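Side-chain contacts in replicative DNA helicase (PDB 2R5U), which probably unwinds double-stranded DNA ahead of the replisome as an ATP-driven hexamer, the present chain being its N-terminal domain: residues 31-36 / 123-128; 49-54 / 67-72; 45-50 / 117-122. One frame throughout, in Å; residues are numbered along the deposited sequence.

Contact 1: residues 31-36 / 123-128; sequences LAAEQS and ASIVAE
Val126 lays its CG2 methyl over the backbone of helix 31-36, at the peptide link between Ala33 and Glu34. CG2 is 3.7 Å from Glu34 N and 3.8 Å from Ala33 C. The chi1 of 177° sends CG1 anti to the backbone N. This leaves CG2 beside that N, as the branch that makes the contact. The same methyl reaches the CG of Glu34 at 3.9 Å, where the two side chains cross at about a right angle. Ala33 fills the next place along. Its CB points at helix 123-128 and meets the CG2 branch of Ile125 at 3.7 Å. The other branch of Ile125 leads away from the contact. All of this is van der Waals packing, with no hydrogen bond between the segments. The carboxylate of Glu34 takes no part in it. Its extended chain carries OE1 to a hydrogen bond with His65 ND1 and OE2 to one with Tyr61 N, so the acid is held by helix 63-77 and the loop before it.

With Ala33 at the contact, the helix axes come within 8.6 Å. The N-to-C directions make an angle of 134°. Helix 31-43 thus lies across the first turns of the long helix 119-147. Tyr122 of that helix touches Ala33 and Ser36. On another side, Leu31 and Gln35 touch His65 of helix 63-77.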
loop_
_atom_site.group_PDB
_atom_site.type_symbol
_atom_site.label_atom_id
_atom_site.label_comp_id
_atom_site.label_asym_id
_atom_site.label_seq_id
_atom_site.Cartn_x
_atom_site.Cartn_y
_atom_site.Cartn_z
ATOM N N LEU B 31 -10.551 -36.613 0.733
ATOM C CA LEU B 31 -11.792 -35.845 0.728
ATOM C C LEU B 31 -12.959 -36.617 1.331
ATOM O O LEU B 31 -13.776 -36.029 2.026
ATOM C CB LEU B 31 -12.143 -35.343 -0.680
ATOM C CG LEU B 31 -11.859 -33.900 -1.137
ATOM C CD1 LEU B 31 -12.940 -32.987 -0.660
ATOM C CD2 LEU B 31 -10.503 -33.364 -0.681
ATOM N N ALA B 32 -13.032 -37.920 1.067
ATOM C CA ALA B 32 -14.078 -38.755 1.617
ATOM C C ALA B 32 -13.998 -38.738 3.145
ATOM O O ALA B 32 -15.014 -38.588 3.814
ATOM C CB ALA B 32 -13.960 -40.181 1.095
ATOM N N ALA B 33 -12.789 -38.907 3.688
ATOM C CA ALA B 33 -12.614 -38.900 5.148
ATOM C C ALA B 33 -12.936 -37.518 5.764
ATOM O O ALA B 33 -13.507 -37.437 6.860
ATOM C CB ALA B 33 -11.240 -39.393 5.534
ATOM N N GLU B 34 -12.616 -36.441 5.047
ATOM C CA GLU B 34 -13.014 -35.087 5.496
ATOM C C GLU B 34 -14.536 -34.945 5.621
ATOM O O GLU B 34 -15.036 -34.336 6.571
ATOM C CB GLU B 34 -12.488 -33.986 4.567
ATOM C CG GLU B 34 -10.946 -33.826 4.611
ATOM C CD GLU B 34 -10.376 -32.659 3.816
ATOM O OE1 GLU B 34 -11.117 -31.773 3.322
ATOM O OE2 GLU B 34 -9.125 -32.617 3.721
ATOM N N GLN B 35 -15.248 -35.447 4.622
ATOM C CA GLN B 35 -16.723 -35.401 4.599
ATOM C C GLN B 35 -17.311 -36.163 5.776
ATOM O O GLN B 35 -18.161 -35.642 6.478
ATOM C CB GLN B 35 -17.252 -35.931 3.258
ATOM C CG GLN B 35 -17.000 -34.988 2.087
ATOM C CD GLN B 35 -17.247 -35.640 0.733
ATOM O OE1 GLN B 35 -17.285 -36.867 0.603
ATOM N NE2 GLN B 35 -17.384 -34.825 -0.281
ATOM N N SER B 36 -16.820 -37.373 6.002
ATOM C CA SER B 36 -17.259 -38.235 7.106
ATOM C C SER B 36 -17.015 -37.619 8.497
ATOM O O SER B 36 -17.866 -37.728 9.397
ATOM C CB SER B 36 -16.571 -39.601 7.018
ATOM O OG SER B 36 -16.968 -40.311 5.843
ATOM N N ALA B 123 -11.012 -38.846 11.493
ATOM C CA ALA B 123 -10.153 -37.732 11.878
ATOM C C ALA B 123 -8.681 -38.154 11.836
ATOM O O ALA B 123 -7.840 -37.374 11.431
ATOM C CB ALA B 123 -10.508 -37.218 13.265
ATOM N N SER B 124 -8.389 -39.380 12.265
ATOM C CA SER B 124 -7.015 -39.885 12.238
ATOM C C SER B 124 -6.445 -39.952 10.802
ATOM O O SER B 124 -5.256 -39.700 10.597
ATOM C CB SER B 124 -6.881 -41.205 13.009
ATOM O OG SER B 124 -7.181 -42.342 12.205
ATOM N N ILE B 125 -7.306 -40.260 9.827
ATOM C CA ILE B 125 -6.953 -40.253 8.410
ATOM C C ILE B 125 -6.638 -38.827 7.979
ATOM O O ILE B 125 -5.592 -38.573 7.382
ATOM C CB ILE B 125 -8.084 -40.825 7.502
ATOM C CG1 ILE B 125 -8.308 -42.334 7.737
ATOM C CG2 ILE B 125 -7.790 -40.522 6.030
ATOM C CD1 ILE B 125 -7.143 -43.222 7.300
ATOM N N VAL B 126 -7.539 -37.903 8.301
ATOM C CA VAL B 126 -7.381 -36.497 7.936
ATOM C C VAL B 126 -6.087 -35.922 8.537
ATOM O O VAL B 126 -5.391 -35.171 7.878
ATOM C CB VAL B 126 -8.626 -35.634 8.309
ATOM C CG1 VAL B 126 -8.385 -34.171 7.991
ATOM C CG2 VAL B 126 -9.881 -36.113 7.545
ATOM N N ALA B 127 -5.798 -36.285 9.782
ATOM C CA ALA B 127 -4.584 -35.854 10.493
ATOM C C ALA B 127 -3.291 -36.388 9.852
ATOM O O ALA B 127 -2.316 -35.652 9.714
ATOM C CB ALA B 127 -4.666 -36.271 11.948
ATOM N N GLU B 128 -3.291 -37.666 9.481
ATOM C CA GLU B 128 -2.180 -38.280 8.778
ATOM C C GLU B 128 -1.891 -37.581 7.455
ATOM O O GLU B 128 -0.738 -37.247 7.166
ATOM C CB GLU B 128 -2.434 -39.763 8.540
ATOM C CG GLU B 128 -1.410 -40.653 9.197
ATOM C CD GLU B 128 -1.510 -42.096 8.761
ATOM O OE1 GLU B 128 -1.824 -42.347 7.571
ATOM O OE2 GLU B 128 -1.268 -42.982 9.616
#

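Contact 2: residues 49-54 / 67-72; sequences ADVLER and NVYDAI
Tyr69 reaches across from helix 67-72 and meets Val51 and Leu52 with the outer end of its ring. Val51 comes from the opposite direction. Its CG1 methyl sits at the ring edge, near the ring plane, 3.7 Å from Tyr69 CE1. Leu52 approaches the phenol end at a slant, and its CD2 is 3.4 Å from Tyr69 OH. That methyl is farther from the ring carbons, with 4.5 Å between Leu52 CD2 and Tyr69 CZ. No hydrogen bond links the two segments.

The reach comes from the torsions. Tyr69 has CG anti to its backbone N (chi1 -178°), and this extends the ring over a gap of 10.1 Å between Val51 CA and Tyr69 CA. Val51 likewise has CG1 anti to its N, which aims this methyl at the ring edge. A second group, Asp70 OD1, also lies at the edge of the Tyr69 ring and in its plane.

Behind the contact, Arg54 folds back along its own segment to Asp50. Its NH1 gives a hydrogen bond of 2.7 Å to Asp50 O, which lies in the guanidinium plane. The N-H...O angle is 133°, so the bond is bent. NH1 stands above the carbonyl plane of Asp50. Arg54 NH1 also forms a salt bridge with Asp50 OD1 at 3.4 Å, whose hydrogen bond is weak.

Met41 of helix 31-43 touches both Val51 and Tyr69, and Val37 also packs on Val51. Phe60, from the connecting loop, meets the Tyr69 ring with the planes at about 45°. Leu52 leans on Leu73 and Tyr76 farther along helix 63-77. The pair therefore sits where helices 31-43, 45-52 and 63-77 come together.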
loop_
_atom_site.group_PDB
_atom_site.type_symbol
_atom_site.label_atom_id
_atom_site.label_comp_id
_atom_site.label_asym_id
_atom_site.label_seq_id
_atom_site.Cartn_x
_atom_site.Cartn_y
_atom_site.Cartn_z
ATOM N N ALA B 49 -15.739 -33.793 20.232
ATOM C CA ALA B 49 -14.671 -33.971 21.238
ATOM C C ALA B 49 -13.622 -34.948 20.762
ATOM O O ALA B 49 -12.429 -34.695 20.892
ATOM C CB ALA B 49 -15.259 -34.434 22.589
ATOM N N ASP B 50 -14.068 -36.062 20.189
ATOM C CA ASP B 50 -13.152 -37.053 19.607
ATOM C C ASP B 50 -12.246 -36.493 18.498
ATOM O O ASP B 50 -11.033 -36.761 18.465
ATOM C CB ASP B 50 -13.961 -38.191 19.027
ATOM C CG ASP B 50 -13.860 -39.421 19.840
ATOM O OD1 ASP B 50 -13.114 -40.329 19.395
ATOM O OD2 ASP B 50 -14.492 -39.473 20.926
ATOM N N VAL B 51 -12.857 -35.728 17.603
ATOM C CA VAL B 51 -12.194 -35.131 16.454
ATOM C C VAL B 51 -11.130 -34.111 16.894
ATOM O O VAL B 51 -10.006 -34.080 16.353
ATOM C CB VAL B 51 -13.266 -34.516 15.495
ATOM C CG1 VAL B 51 -12.645 -33.617 14.463
ATOM C CG2 VAL B 51 -14.060 -35.652 14.814
ATOM N N LEU B 52 -11.495 -33.297 17.883
ATOM C CA LEU B 52 -10.608 -32.293 18.453
ATOM C C LEU B 52 -9.314 -32.849 19.043
ATOM O O LEU B 52 -8.292 -32.177 19.015
ATOM C CB LEU B 52 -11.341 -31.449 19.494
ATOM C CG LEU B 52 -11.994 -30.199 18.931
ATOM C CD1 LEU B 52 -12.692 -29.441 20.045
ATOM C CD2 LEU B 52 -10.897 -29.333 18.348
ATOM N N GLU B 53 -9.367 -34.069 19.574
ATOM C CA GLU B 53 -8.166 -34.783 20.033
ATOM C C GLU B 53 -7.116 -34.928 18.939
ATOM O O GLU B 53 -5.912 -34.999 19.222
ATOM C CB GLU B 53 -8.525 -36.193 20.477
ATOM C CG GLU B 53 -9.759 -36.264 21.329
ATOM C CD GLU B 53 -9.439 -36.403 22.769
ATOM O OE1 GLU B 53 -9.854 -37.438 23.348
ATOM O OE2 GLU B 53 -8.762 -35.502 23.320
ATOM N N ARG B 54 -7.570 -34.991 17.698
ATOM C CA ARG B 54 -6.693 -35.367 16.601
ATOM C C ARG B 54 -6.359 -34.238 15.634
ATOM O O ARG B 54 -5.264 -34.208 15.082
ATOM C CB ARG B 54 -7.307 -36.523 15.826
ATOM C CG ARG B 54 -7.264 -37.845 16.534
ATOM C CD ARG B 54 -8.472 -38.623 16.126
ATOM N NE ARG B 54 -8.582 -39.949 16.736
ATOM C CZ ARG B 54 -9.354 -40.233 17.787
ATOM N NH1 ARG B 54 -10.057 -39.282 18.392
ATOM N NH2 ARG B 54 -9.415 -41.476 18.245
ATOM N N ASN B 67 -13.851 -24.295 6.597
ATOM C CA ASN B 67 -14.854 -23.304 6.994
ATOM C C ASN B 67 -15.914 -23.970 7.877
ATOM O O ASN B 67 -16.301 -23.429 8.923
ATOM C CB ASN B 67 -15.562 -22.695 5.778
ATOM C CG ASN B 67 -14.668 -21.735 4.946
ATOM O OD1 ASN B 67 -13.678 -21.179 5.430
ATOM N ND2 ASN B 67 -15.065 -21.519 3.698
ATOM N N VAL B 68 -16.390 -25.139 7.441
ATOM C CA VAL B 68 -17.421 -25.859 8.190
ATOM C C VAL B 68 -16.872 -26.245 9.560
ATOM O O VAL B 68 -17.513 -25.979 10.584
ATOM C CB VAL B 68 -17.935 -27.096 7.443
ATOM C CG1 VAL B 68 -18.936 -27.897 8.336
ATOM C CG2 VAL B 68 -18.601 -26.659 6.146
ATOM N N TYR B 69 -15.682 -26.844 9.565
ATOM C CA TYR B 69 -15.020 -27.250 10.794
ATOM C C TYR B 69 -14.852 -26.089 11.782
ATOM O O TYR B 69 -15.146 -26.235 12.976
ATOM C CB TYR B 69 -13.665 -27.887 10.472
ATOM C CG TYR B 69 -12.905 -28.393 11.684
ATOM C CD1 TYR B 69 -13.158 -29.655 12.205
ATOM C CD2 TYR B 69 -11.926 -27.599 12.304
ATOM C CE1 TYR B 69 -12.472 -30.123 13.302
ATOM C CE2 TYR B 69 -11.220 -28.061 13.409
ATOM C CZ TYR B 69 -11.508 -29.325 13.900
ATOM O OH TYR B 69 -10.835 -29.820 14.975
ATOM N N ASP B 70 -14.371 -24.951 11.276
ATOM C CA ASP B 70 -14.139 -23.751 12.109
ATOM C C ASP B 70 -15.452 -23.233 12.715
ATOM O O ASP B 70 -15.478 -22.832 13.883
ATOM C CB ASP B 70 -13.462 -22.621 11.305
ATOM C CG ASP B 70 -12.065 -22.990 10.792
ATOM O OD1 ASP B 70 -11.494 -24.045 11.185
ATOM O OD2 ASP B 70 -11.536 -22.211 9.952
ATOM N N ALA B 71 -16.532 -23.265 11.928
ATOM C CA ALA B 71 -17.854 -22.873 12.418
ATOM C C ALA B 71 -18.349 -23.804 13.556
ATOM O O ALA B 71 -18.846 -23.325 14.583
ATOM C CB ALA B 71 -18.864 -22.826 11.274
ATOM N N ILE B 72 -18.182 -25.114 13.387
ATOM C CA ILE B 72 -18.529 -26.081 14.452
ATOM C C ILE B 72 -17.704 -25.814 15.734
ATOM O O ILE B 72 -18.245 -25.757 16.844
ATOM C CB ILE B 72 -18.342 -27.540 13.988
ATOM C CG1 ILE B 72 -19.209 -27.852 12.742
ATOM C CG2 ILE B 72 -18.670 -28.509 15.116
ATOM C CD1 ILE B 72 -18.858 -29.231 12.090
#

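Contact 3: residues 45-50 / 117-122; sequences KDAIAD and ANAGYY
Asp50 points its CB at helix 119-122 and meets Gly120 with its near carboxylate oxygen. Starting at the root, CB is 4.5 Å from Gly120 CA. CG then turns past the glycine and is slightly farther off. At the tip, OD1 comes back to 4.1 Å from Gly120 CA, while OD2 is directed away from the helix. The chi1 of -107° falls between staggered positions, and this rotation places OD1 near the glycine. The polar partner of that oxygen is Arg54, through their salt bridge. The touch on Gly120 is van der Waals packing of the oxygen on a CA carbon. Gly120 has no side chain here, and the two backbones come close, with 5.4 Å between Asp50 CA and Gly120 CA.

One turn before Asp50, Ala47 meets Ala119, the residue just before Gly120, tip to tip. Their CB methyls are 3.8 Å apart, and both residues are buried. Ala116 also packs on Ala47, so the methyl is flanked by the loop before helix 119-147 as well. The helix that carries Ala47 is tied at its start, where Ala47 N is hydrogen-bonded to Ser44 OG.

The two tyrosines that follow Gly120 serve other faces of their helix. Tyr121 sets its ring edge over the face of Tyr122, with Tyr121 CD1 3.7 Å above the plane of the Tyr122 ring and over its centre. Tyr122 also packs on Val37 of helix 31-43. Ile48 leaves helix 45-50 in another direction and touches Tyr76.

Two alanines and a glycine make up most of this interface. It is a close helix-helix packing through small residues, here joining helix 45-52 to the start of helix 119-147 in the all-helical N-terminal domain of the DnaB family.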
loop_
_atom_site.group_PDB
_atom_site.type_symbol
_atom_site.label_atom_id
_atom_site.label_comp_id
_atom_site.label_asym_id
_atom_site.label_seq_id
_atom_site.Cartn_x
_atom_site.Cartn_y
_atom_site.Cartn_z
ATOM N N LYS B 45 -22.191 -34.200 19.662
ATOM C CA LYS B 45 -21.183 -33.483 20.438
ATOM C C LYS B 45 -20.006 -34.364 20.890
ATOM O O LYS B 45 -18.855 -33.901 20.933
ATOM C CB LYS B 45 -21.825 -32.798 21.637
ATOM C CG LYS B 45 -20.857 -32.017 22.509
ATOM C CD LYS B 45 -21.618 -31.319 23.630
ATOM C CE LYS B 45 -20.687 -30.847 24.720
ATOM N NZ LYS B 45 -21.451 -30.101 25.776
ATOM N N ASP B 46 -20.287 -35.620 21.231
ATOM C CA ASP B 46 -19.223 -36.591 21.550
ATOM C C ASP B 46 -18.243 -36.769 20.387
ATOM O O ASP B 46 -17.048 -36.969 20.610
ATOM C CB ASP B 46 -19.808 -37.957 21.950
ATOM C CG ASP B 46 -20.671 -37.886 23.212
ATOM O OD1 ASP B 46 -20.538 -36.907 23.982
ATOM O OD2 ASP B 46 -21.488 -38.813 23.441
ATOM N N ALA B 47 -18.751 -36.698 19.155
ATOM C CA ALA B 47 -17.897 -36.805 17.968
ATOM C C ALA B 47 -16.990 -35.574 17.815
ATOM O O ALA B 47 -15.826 -35.716 17.460
ATOM C CB ALA B 47 -18.725 -37.008 16.720
ATOM N N ILE B 48 -17.513 -34.380 18.080
ATOM C CA ILE B 48 -16.671 -33.174 18.042
ATOM C C ILE B 48 -15.472 -33.358 18.993
ATOM O O ILE B 48 -14.333 -33.126 18.604
ATOM C CB ILE B 48 -17.442 -31.891 18.429
ATOM C CG1 ILE B 48 -18.651 -31.657 17.493
ATOM C CG2 ILE B 48 -16.489 -30.681 18.402
ATOM C CD1 ILE B 48 -19.561 -30.528 17.959
ATOM N N ALA B 49 -15.739 -33.793 20.232
ATOM C CA ALA B 49 -14.671 -33.971 21.238
ATOM C C ALA B 49 -13.622 -34.948 20.762
ATOM O O ALA B 49 -12.429 -34.695 20.892
ATOM C CB ALA B 49 -15.259 -34.434 22.589
ATOM N N ASP B 50 -14.068 -36.062 20.189
ATOM C CA ASP B 50 -13.152 -37.053 19.607
ATOM C C ASP B 50 -12.246 -36.493 18.498
ATOM O O ASP B 50 -11.033 -36.761 18.465
ATOM C CB ASP B 50 -13.961 -38.191 19.027
ATOM C CG ASP B 50 -13.860 -39.421 19.840
ATOM O OD1 ASP B 50 -13.114 -40.329 19.395
ATOM O OD2 ASP B 50 -14.492 -39.473 20.926
ATOM N N ALA B 117 -20.120 -42.672 15.016
ATOM C CA ALA B 117 -19.295 -43.650 15.735
ATOM C C ALA B 117 -17.837 -43.669 15.254
ATOM O O ALA B 117 -16.898 -43.804 16.054
ATOM C CB ALA B 117 -19.916 -45.053 15.616
ATOM N N ASN B 118 -17.659 -43.530 13.943
ATOM C CA ASN B 118 -16.344 -43.625 13.332
ATOM C C ASN B 118 -15.609 -42.273 13.194
ATOM O O ASN B 118 -14.546 -42.229 12.594
ATOM C CB ASN B 118 -16.458 -44.275 11.943
ATOM C CG ASN B 118 -16.689 -45.774 11.998
ATOM O OD1 ASN B 118 -17.541 -46.303 11.273
ATOM N ND2 ASN B 118 -15.917 -46.475 12.831
ATOM N N ALA B 119 -16.172 -41.191 13.738
ATOM C CA ALA B 119 -15.618 -39.832 13.541
ATOM C C ALA B 119 -14.125 -39.685 13.898
ATOM O O ALA B 119 -13.371 -39.068 13.158
ATOM C CB ALA B 119 -16.456 -38.785 14.274
ATOM N N GLY B 120 -13.704 -40.260 15.023
ATOM C CA GLY B 120 -12.295 -40.261 15.412
ATOM C C GLY B 120 -11.402 -41.045 14.461
ATOM O O GLY B 120 -10.259 -40.645 14.171
ATOM N N TYR B 121 -11.907 -42.180 13.992
ATOM C CA TYR B 121 -11.207 -42.961 12.990
ATOM C C TYR B 121 -10.957 -42.120 11.720
ATOM O O TYR B 121 -9.837 -42.067 11.226
ATOM C CB TYR B 121 -11.965 -44.252 12.665
ATOM C CG TYR B 121 -11.506 -44.894 11.376
ATOM C CD1 TYR B 121 -12.220 -44.708 10.194
ATOM C CD2 TYR B 121 -10.348 -45.667 11.333
ATOM C CE1 TYR B 121 -11.797 -45.281 9.006
ATOM C CE2 TYR B 121 -9.917 -46.248 10.150
ATOM C CZ TYR B 121 -10.647 -46.050 8.996
ATOM O OH TYR B 121 -10.226 -46.629 7.823
ATOM N N TYR B 122 -11.994 -41.453 11.213
ATOM C CA TYR B 122 -11.825 -40.629 10.025
ATOM C C TYR B 122 -10.941 -39.409 10.279
ATOM O O TYR B 122 -10.191 -39.001 9.391
ATOM C CB TYR B 122 -13.169 -40.256 9.395
ATOM C CG TYR B 122 -13.885 -41.448 8.786
ATOM C CD1 TYR B 122 -15.012 -41.995 9.399
ATOM C CD2 TYR B 122 -13.426 -42.041 7.606
ATOM C CE1 TYR B 122 -15.676 -43.096 8.846
ATOM C CE2 TYR B 122 -14.069 -43.138 7.053
ATOM C CZ TYR B 122 -15.193 -43.667 7.678
ATOM O OH TYR B 122 -15.837 -44.763 7.123
#

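In the fold
The three contacts form one connected part of the domain. The centre of contact 1 is about 11 Å from those of contacts 2 and 3, whose centres are about 9 Å apart. Helix 119-147 is shared by contacts 1 and 3, and helix 45-52 by contacts 2 and 3. Arg54 of contact 2 spans the neighbours: its CD is 3.8 Å from Ala123 CB of contact 1, and its NE is 3.1 Å from Gly120 O of contact 3. Ile72 CG2 meets Ile48 CD1 at 3.6 Å. No other subunit of the hexamer touches these segments. As in related helicases, the ATPase site belongs to the C-terminal domain, absent from this fragment.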